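Local coordinates for protein BlEst2 (Bacillus licheniformis, PDB 6WPX) that probably hydrolyses ester bonds as a lipase of the alpha/beta-hydrolase fold, in a propeptide form whose C-terminal domain is autoinhibitory, at residues 204-209 with 247-252; 116-121 with 253-258; 305-310 with 383-388. All blocks are in the same frame, centred on the assembly; numbering follows the deposited sequence.

Contact 1 of 3, residues 204-209 with 247-252; sequences TLAGNK and LDTGKW
T249, with OG1 beside the backbone N (chi1 -49°), has its CG2 anti to that N and over the A206-G207 backbone, while W252, with CG anti to its carbonyl carbon (chi1 -45°), swings its indole back along the chain to reach L205 and A206. This is the edge of the alpha/beta-hydrolase sheet: strand 201-205 runs out into a loop, and the chain leaving the outermost strand 245-246 keeps beside it. L247 N bonds to T204 O; further on, G250 N meets A206 O at 2.9 Å in a nearly straight bond (167° at the hydrogen), and N208 N gives to G250 O, so G207 and G250 form a single bridge. A206 O is closely wrapped, with T249 CG2 at 3.3 Å and W252 CZ3 at 3.4 Å.

One face of the indole lies on G250 CA, and a CB on that glycine would run into W252 CH2. L205 divides its branches: CD2 comes obliquely to W252 CH2 at 3.9 Å, and CD1 lies alongside L247 CD2 at 4.0 Å. T263 and V266 of helix 260-267 also pack on the indole. At the far end K209 N bonds to W252 O from above the carbonyl plane, and a water accepts from K209 NZ (2.9 Å) and donates to K251 O (2.9 Å).

Contact 2 of 3, residues 116-121 with 253-258; sequences VSYSKG and DHFSII
The Y118 phenol ring lies between H254 and I258, which approach it from opposite faces. Against the H254 imidazole it forms an offset stack, centroids 5.0 Å apart and planes tilted by 30°, with Y118 CE1 over the rim of the histidine ring. On the other face I258 CG2 makes a CH-pi contact, 3.4 Å from the phenol centroid, while I257 CG2 comes obliquely to Y118 CE1. A chi1 of 169°, CG anti to the backbone N, points the tyrosine ring at the 254-258 loop, where its OH donates to H254 O at 2.7 Å, well off the carbonyl plane. Next along the chain, S119 sits at the first corner of a type II' turn with a positive phi of 53°, between strand 113-118 and helix 121-131: the nucleophile elbow of the alpha/beta hydrolases. S119 CB covers the Y118 face on the H254 side and meets H254 NE2 edge-on at 3.6 Å; S119 OG lies in the imidazole plane, 3.8 Å from NE2. H254 ND1 bonds to D231, an arrangement consistent with a Ser-His-Asp catalytic triad. Just before the histidine, D253 OD1 accepts from F255 N (2.9 Å), an Asx turn, and from S256 N (2.8 Å), which completes an Asx motif.

Contact 3 of 3, residues 305-310 with 383-388; sequences FAVEKG and VTFDSP
E308 reaches across to S387 and F385, and its path from CB outward accounts for most of the polar part of this contact. From CB the chain turns so that CG sits between the backbone N and the carbonyl carbon (chi1 70°), 4.0 Å from S387 OG. A sharp bend at chi2 (-87°) then folds the carboxylate over toward strand 383-386. OE1 comes obliquely to the F385 ring, 4.1 Å from CD2. OE2, at the tip, accepts a hydrogen bond from S387 OG at 2.7 Å on its anti lone pair, and it also has a salt bridge to R465 of strand 462-473, whose guanidinium makes a cation-pi contact with F385.

The setting is a beta sandwich: strands 305-307 and 383-386 belong to two facing antiparallel sheets; the axes of these two segments come within 10.0 Å and point 10° apart. Further in, V383 CG2 stands over the centre of the F305 ring, 3.8 Å from its centroid; F385, by contrast, turns its edge to a carbonyl, with F385 CE2 3.7 Å from A306 O.

Three bonds meet at S387 OG, since besides the one to E308, L389 N, at the start of helix 389-397, donates to it and a water donates a hydrogen bond to it (2.9 Å) and another to K309 O. With an alanine here instead of E308, S387 OG is likely to lose its acceptor and R465 this carboxylate mate. Paired with an arginine and fed by a hydroxyl, the carboxylate is likely to stay ionised; OE2 then ties the loops that follow strands 300-307 and 377-386 to R465 on strand 462-473 of a third sheet.

Coming from the N terminus, the chain passes 116-121 first, at the end of a central strand of the alpha/beta-hydrolase sheet, and leaves contact 2 open. It then reaches 204-209, and contact 1 closes when 247-252 returns beside it. The very next residues, 253-258, close contact 2, so the smaller loop lies within the larger, and one connection, between strand 245-246 and helix 260-267, supplies the closing segment of both. The two touch directly, W252 CE3 lying against I257 CG1. Contact 3 opens only afterwards, at 305-310, and closes at 383-388, joining two sheets of the C-terminal region. It lies apart, its nearest atoms about 15 Å from those of contact 1 and about 17 Å from those of contact 2.

Contact 1 of 3, residues 204-209 with 247-252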
# COMPACT_ATOMS: atom_id res chain seq x y z
N THR A 204 -12.17 2.20 -12.32
CA THR A 204 -11.07 1.61 -11.54
C THR A 204 -10.95 0.16 -11.87
O THR A 204 -11.96 -0.53 -12.04
CB THR A 204 -11.21 1.82 -10.02
OG1 THR A 204 -12.26 1.00 -9.53
CG2 THR A 204 -11.42 3.30 -9.61
N LEU A 205 -9.72 -0.29 -11.97
CA LEU A 205 -9.37 -1.70 -12.13
C LEU A 205 -8.56 -2.04 -10.89
O LEU A 205 -7.81 -1.20 -10.38
CB LEU A 205 -8.54 -1.97 -13.39
CG LEU A 205 -9.33 -2.39 -14.64
CD1 LEU A 205 -10.16 -1.21 -15.16
CD2 LEU A 205 -8.38 -2.87 -15.76
N ALA A 206 -8.72 -3.26 -10.42
CA ALA A 206 -7.95 -3.75 -9.27
C ALA A 206 -7.66 -5.22 -9.48
O ALA A 206 -8.44 -5.92 -10.14
CB ALA A 206 -8.72 -3.54 -7.97
N GLY A 207 -6.54 -5.67 -8.95
CA GLY A 207 -6.15 -7.08 -9.02
C GLY A 207 -6.38 -7.80 -7.70
O GLY A 207 -6.43 -7.16 -6.64
N ASN A 208 -6.51 -9.13 -7.75
CA ASN A 208 -6.70 -9.94 -6.53
C ASN A 208 -5.63 -11.02 -6.43
O ASN A 208 -5.74 -11.91 -5.60
CB ASN A 208 -8.09 -10.58 -6.50
CG ASN A 208 -8.35 -11.50 -7.66
OD1 ASN A 208 -7.44 -11.98 -8.33
ND2 ASN A 208 -9.59 -11.69 -7.99
N LYS A 209 -4.63 -10.98 -7.31
CA LYS A 209 -3.58 -12.00 -7.32
C LYS A 209 -2.39 -11.52 -6.50
O LYS A 209 -1.93 -10.40 -6.69
CB LYS A 209 -3.16 -12.33 -8.77
CG LYS A 209 -2.21 -13.52 -8.86
CD LYS A 209 -2.20 -14.19 -10.24
CE LYS A 209 -1.15 -13.62 -11.16
NZ LYS A 209 -0.95 -14.47 -12.37
N LEU A 247 -14.66 -1.68 -11.77
CA LEU A 247 -14.69 -2.95 -12.46
C LEU A 247 -14.28 -4.11 -11.55
O LEU A 247 -13.27 -4.03 -10.84
CB LEU A 247 -13.81 -2.91 -13.73
CG LEU A 247 -13.94 -4.11 -14.65
CD1 LEU A 247 -15.35 -4.16 -15.28
CD2 LEU A 247 -12.80 -4.14 -15.70
N ASP A 248 -15.07 -5.19 -11.60
CA ASP A 248 -14.83 -6.43 -10.87
C ASP A 248 -13.36 -6.79 -10.96
O ASP A 248 -12.72 -6.68 -12.02
CB ASP A 248 -15.71 -7.57 -11.43
CG ASP A 248 -15.70 -8.85 -10.61
OD1 ASP A 248 -15.60 -8.76 -9.37
OD2 ASP A 248 -15.85 -9.93 -11.20
N THR A 249 -12.80 -7.12 -9.80
CA THR A 249 -11.40 -7.45 -9.64
C THR A 249 -10.96 -8.50 -10.67
O THR A 249 -11.70 -9.43 -10.96
CB THR A 249 -11.18 -7.85 -8.17
OG1 THR A 249 -11.79 -6.85 -7.35
CG2 THR A 249 -9.80 -7.81 -7.80
N GLY A 250 -9.78 -8.29 -11.25
CA GLY A 250 -9.22 -9.22 -12.22
C GLY A 250 -8.09 -10.01 -11.59
O GLY A 250 -7.57 -9.61 -10.55
N LYS A 251 -7.64 -11.07 -12.27
CA LYS A 251 -6.58 -11.93 -11.72
C LYS A 251 -5.21 -11.38 -12.09
O LYS A 251 -4.46 -11.97 -12.87
CB LYS A 251 -6.80 -13.39 -12.12
CG LYS A 251 -8.16 -13.91 -11.68
CD LYS A 251 -8.31 -15.38 -12.00
CE LYS A 251 -9.68 -15.91 -11.66
NZ LYS A 251 -9.88 -16.00 -10.19
N TRP A 252 -4.93 -10.18 -11.57
CA TRP A 252 -3.68 -9.49 -11.78
C TRP A 252 -3.04 -9.20 -10.45
O TRP A 252 -3.73 -9.02 -9.45
CB TRP A 252 -3.89 -8.15 -12.54
CG TRP A 252 -4.83 -8.25 -13.70
CD1 TRP A 252 -4.69 -9.04 -14.80
CD2 TRP A 252 -6.09 -7.58 -13.85
NE1 TRP A 252 -5.79 -8.91 -15.63
CE2 TRP A 252 -6.67 -8.03 -15.06
CE3 TRP A 252 -6.79 -6.64 -13.06
CZ2 TRP A 252 -7.91 -7.56 -15.51
CZ3 TRP A 252 -8.00 -6.16 -13.53
CH2 TRP A 252 -8.57 -6.63 -14.72
O HOH W 1 -10.84 -4.62 -12.15
O HOH W 2 -11.51 -12.46 -10.63
O HOH W 3 -1.92 -11.60 -13.86
O HOH W 4 -3.72 -14.81 -13.15

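Contact 2 of 3, residues 116-121 with 253-258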
# COMPACT_ATOMS: atom_id res chain seq x y z
N VAL A 116 -4.86 6.81 -18.47
CA VAL A 116 -4.74 5.43 -18.00
C VAL A 116 -3.61 5.54 -17.00
O VAL A 116 -2.48 5.81 -17.37
CB VAL A 116 -4.54 4.31 -19.06
CG1 VAL A 116 -4.23 2.97 -18.37
CG2 VAL A 116 -5.81 4.17 -19.91
N SER A 117 -3.97 5.46 -15.72
CA SER A 117 -3.06 5.72 -14.64
C SER A 117 -2.84 4.56 -13.71
O SER A 117 -3.79 3.97 -13.20
CB SER A 117 -3.56 6.93 -13.86
OG SER A 117 -3.72 8.01 -14.76
N TYR A 118 -1.59 4.27 -13.44
CA TYR A 118 -1.21 3.16 -12.58
C TYR A 118 -0.80 3.57 -11.19
O TYR A 118 -0.02 4.50 -11.04
CB TYR A 118 -0.02 2.47 -13.27
CG TYR A 118 0.72 1.42 -12.45
CD1 TYR A 118 0.05 0.33 -11.90
CD2 TYR A 118 2.12 1.40 -12.43
CE1 TYR A 118 0.74 -0.73 -11.31
CE2 TYR A 118 2.82 0.35 -11.83
CZ TYR A 118 2.13 -0.70 -11.27
OH TYR A 118 2.84 -1.71 -10.67
N SER A 119 -1.23 2.77 -10.17
CA SER A 119 -0.76 2.92 -8.79
C SER A 119 -0.96 4.38 -8.32
O SER A 119 -2.02 4.94 -8.62
CB SER A 119 0.68 2.39 -8.69
OG SER A 119 1.48 2.79 -7.58
N LYS A 120 0.04 5.03 -7.71
CA LYS A 120 -0.08 6.42 -7.29
C LYS A 120 -0.44 7.39 -8.44
O LYS A 120 -0.99 8.46 -8.19
CB LYS A 120 1.21 6.86 -6.57
CG LYS A 120 1.14 8.30 -6.08
CD LYS A 120 2.38 8.72 -5.27
CE LYS A 120 2.36 10.23 -5.10
NZ LYS A 120 2.81 10.88 -6.35
N GLY A 121 -0.10 7.02 -9.68
CA GLY A 121 -0.44 7.82 -10.85
C GLY A 121 -1.93 8.12 -10.94
O GLY A 121 -2.29 9.16 -11.46
N ASP A 253 -1.71 -9.15 -10.44
CA ASP A 253 -0.99 -8.72 -9.27
C ASP A 253 -0.58 -7.29 -9.61
O ASP A 253 -0.83 -6.83 -10.74
CB ASP A 253 0.19 -9.65 -8.89
CG ASP A 253 1.27 -9.83 -9.95
OD1 ASP A 253 1.72 -8.83 -10.51
OD2 ASP A 253 1.73 -10.96 -10.13
N HIS A 254 0.06 -6.60 -8.67
CA HIS A 254 0.45 -5.21 -8.90
C HIS A 254 1.40 -5.01 -10.08
O HIS A 254 1.38 -3.94 -10.66
CB HIS A 254 1.04 -4.59 -7.62
CG HIS A 254 0.87 -3.11 -7.58
ND1 HIS A 254 -0.41 -2.52 -7.57
CD2 HIS A 254 1.81 -2.15 -7.52
CE1 HIS A 254 -0.18 -1.22 -7.53
NE2 HIS A 254 1.13 -0.95 -7.52
N PHE A 255 2.20 -6.01 -10.45
CA PHE A 255 3.10 -5.87 -11.61
C PHE A 255 2.39 -6.24 -12.91
O PHE A 255 2.55 -5.55 -13.89
CB PHE A 255 4.38 -6.72 -11.45
CG PHE A 255 5.22 -6.44 -10.23
CD1 PHE A 255 5.30 -5.15 -9.70
CD2 PHE A 255 5.98 -7.43 -9.65
CE1 PHE A 255 6.09 -4.89 -8.58
CE2 PHE A 255 6.79 -7.16 -8.54
CZ PHE A 255 6.83 -5.89 -8.01
N SER A 256 1.61 -7.32 -12.91
CA SER A 256 0.96 -7.78 -14.13
C SER A 256 -0.20 -6.87 -14.65
O SER A 256 -0.55 -6.93 -15.83
CB SER A 256 0.48 -9.22 -13.98
OG SER A 256 -0.70 -9.29 -13.21
N ILE A 257 -0.79 -6.06 -13.76
CA ILE A 257 -1.93 -5.19 -14.08
C ILE A 257 -1.58 -4.11 -15.14
O ILE A 257 -2.49 -3.56 -15.76
CB ILE A 257 -2.57 -4.58 -12.80
CG1 ILE A 257 -4.04 -4.16 -13.05
CG2 ILE A 257 -1.71 -3.42 -12.22
CD1 ILE A 257 -4.80 -3.71 -11.78
N ILE A 258 -0.30 -3.84 -15.36
CA ILE A 258 0.10 -2.85 -16.38
C ILE A 258 0.61 -3.49 -17.64
O ILE A 258 1.00 -2.76 -18.56
CB ILE A 258 1.08 -1.77 -15.87
CG1 ILE A 258 2.39 -2.37 -15.33
CG2 ILE A 258 0.36 -0.89 -14.87
CD1 ILE A 258 3.58 -1.36 -15.32

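Contact 3 of 3, residues 305-310 with 383-388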
# COMPACT_ATOMS: atom_id res chain seq x y z
N PHE A 305 8.34 -14.73 19.95
CA PHE A 305 6.94 -14.42 19.68
C PHE A 305 6.08 -15.60 20.08
O PHE A 305 6.45 -16.75 19.86
CB PHE A 305 6.67 -13.97 18.22
CG PHE A 305 6.84 -15.00 17.13
CD1 PHE A 305 8.09 -15.23 16.56
CD2 PHE A 305 5.74 -15.68 16.63
CE1 PHE A 305 8.24 -16.18 15.54
CE2 PHE A 305 5.90 -16.63 15.61
CZ PHE A 305 7.14 -16.86 15.06
N ALA A 306 4.94 -15.30 20.68
CA ALA A 306 3.95 -16.26 21.10
C ALA A 306 3.10 -16.67 19.90
O ALA A 306 2.76 -15.84 19.04
CB ALA A 306 3.05 -15.64 22.17
N VAL A 307 2.77 -17.95 19.86
CA VAL A 307 1.83 -18.50 18.89
C VAL A 307 0.81 -19.17 19.78
O VAL A 307 1.15 -20.11 20.50
CB VAL A 307 2.44 -19.48 17.85
CG1 VAL A 307 1.33 -20.18 17.05
CG2 VAL A 307 3.39 -18.74 16.90
N GLU A 308 -0.42 -18.66 19.78
CA GLU A 308 -1.49 -19.22 20.58
C GLU A 308 -1.93 -20.60 20.03
O GLU A 308 -1.53 -21.00 18.93
CB GLU A 308 -2.68 -18.23 20.67
CG GLU A 308 -3.45 -18.04 19.37
CD GLU A 308 -2.93 -16.97 18.42
OE1 GLU A 308 -1.79 -16.47 18.61
OE2 GLU A 308 -3.66 -16.65 17.46
N LYS A 309 -2.74 -21.34 20.79
CA LYS A 309 -3.29 -22.62 20.35
C LYS A 309 -4.30 -22.34 19.25
O LYS A 309 -4.92 -21.27 19.25
CB LYS A 309 -4.00 -23.35 21.53
CG LYS A 309 -3.07 -23.87 22.62
CD LYS A 309 -3.82 -24.63 23.70
CE LYS A 309 -3.02 -24.72 24.97
NZ LYS A 309 -3.79 -25.37 26.06
N GLY A 310 -4.48 -23.29 18.33
CA GLY A 310 -5.48 -23.19 17.27
C GLY A 310 -5.14 -22.33 16.07
O GLY A 310 -6.03 -21.93 15.32
N VAL A 383 5.06 -11.22 11.64
CA VAL A 383 4.37 -12.50 11.67
C VAL A 383 2.90 -12.23 11.36
O VAL A 383 2.31 -11.35 11.98
CB VAL A 383 4.53 -13.27 13.02
CG1 VAL A 383 3.81 -14.62 12.98
CG2 VAL A 383 6.00 -13.47 13.36
N THR A 384 2.31 -12.99 10.43
CA THR A 384 0.87 -12.87 10.22
C THR A 384 0.29 -14.17 10.75
O THR A 384 0.97 -15.19 10.75
CB THR A 384 0.46 -12.57 8.76
OG1 THR A 384 0.53 -13.79 8.03
CG2 THR A 384 1.31 -11.47 8.11
N PHE A 385 -0.95 -14.13 11.23
CA PHE A 385 -1.62 -15.29 11.80
C PHE A 385 -2.95 -15.54 11.14
O PHE A 385 -3.76 -14.61 10.97
CB PHE A 385 -1.90 -15.09 13.30
CG PHE A 385 -0.69 -14.78 14.17
CD1 PHE A 385 -0.14 -13.50 14.20
CD2 PHE A 385 -0.13 -15.76 14.98
CE1 PHE A 385 0.97 -13.22 14.98
CE2 PHE A 385 0.99 -15.48 15.78
CZ PHE A 385 1.52 -14.20 15.78
N ASP A 386 -3.17 -16.80 10.80
CA ASP A 386 -4.47 -17.26 10.31
C ASP A 386 -5.02 -17.99 11.57
O ASP A 386 -4.65 -19.12 11.86
CB ASP A 386 -4.33 -18.19 9.10
CG ASP A 386 -5.68 -18.67 8.57
OD1 ASP A 386 -6.72 -18.38 9.21
OD2 ASP A 386 -5.70 -19.29 7.49
N SER A 387 -5.81 -17.27 12.36
CA SER A 387 -6.28 -17.79 13.65
C SER A 387 -7.65 -17.22 14.02
O SER A 387 -7.91 -16.04 13.75
CB SER A 387 -5.27 -17.44 14.74
OG SER A 387 -5.70 -17.70 16.07
N PRO A 388 -8.51 -18.00 14.70
CA PRO A 388 -9.82 -17.46 15.13
C PRO A 388 -9.68 -16.37 16.21
O PRO A 388 -10.66 -15.72 16.51
CB PRO A 388 -10.54 -18.70 15.70
CG PRO A 388 -9.77 -19.88 15.19
CD PRO A 388 -8.36 -19.41 15.12
O HOH W 5 -6.58 -19.84 17.80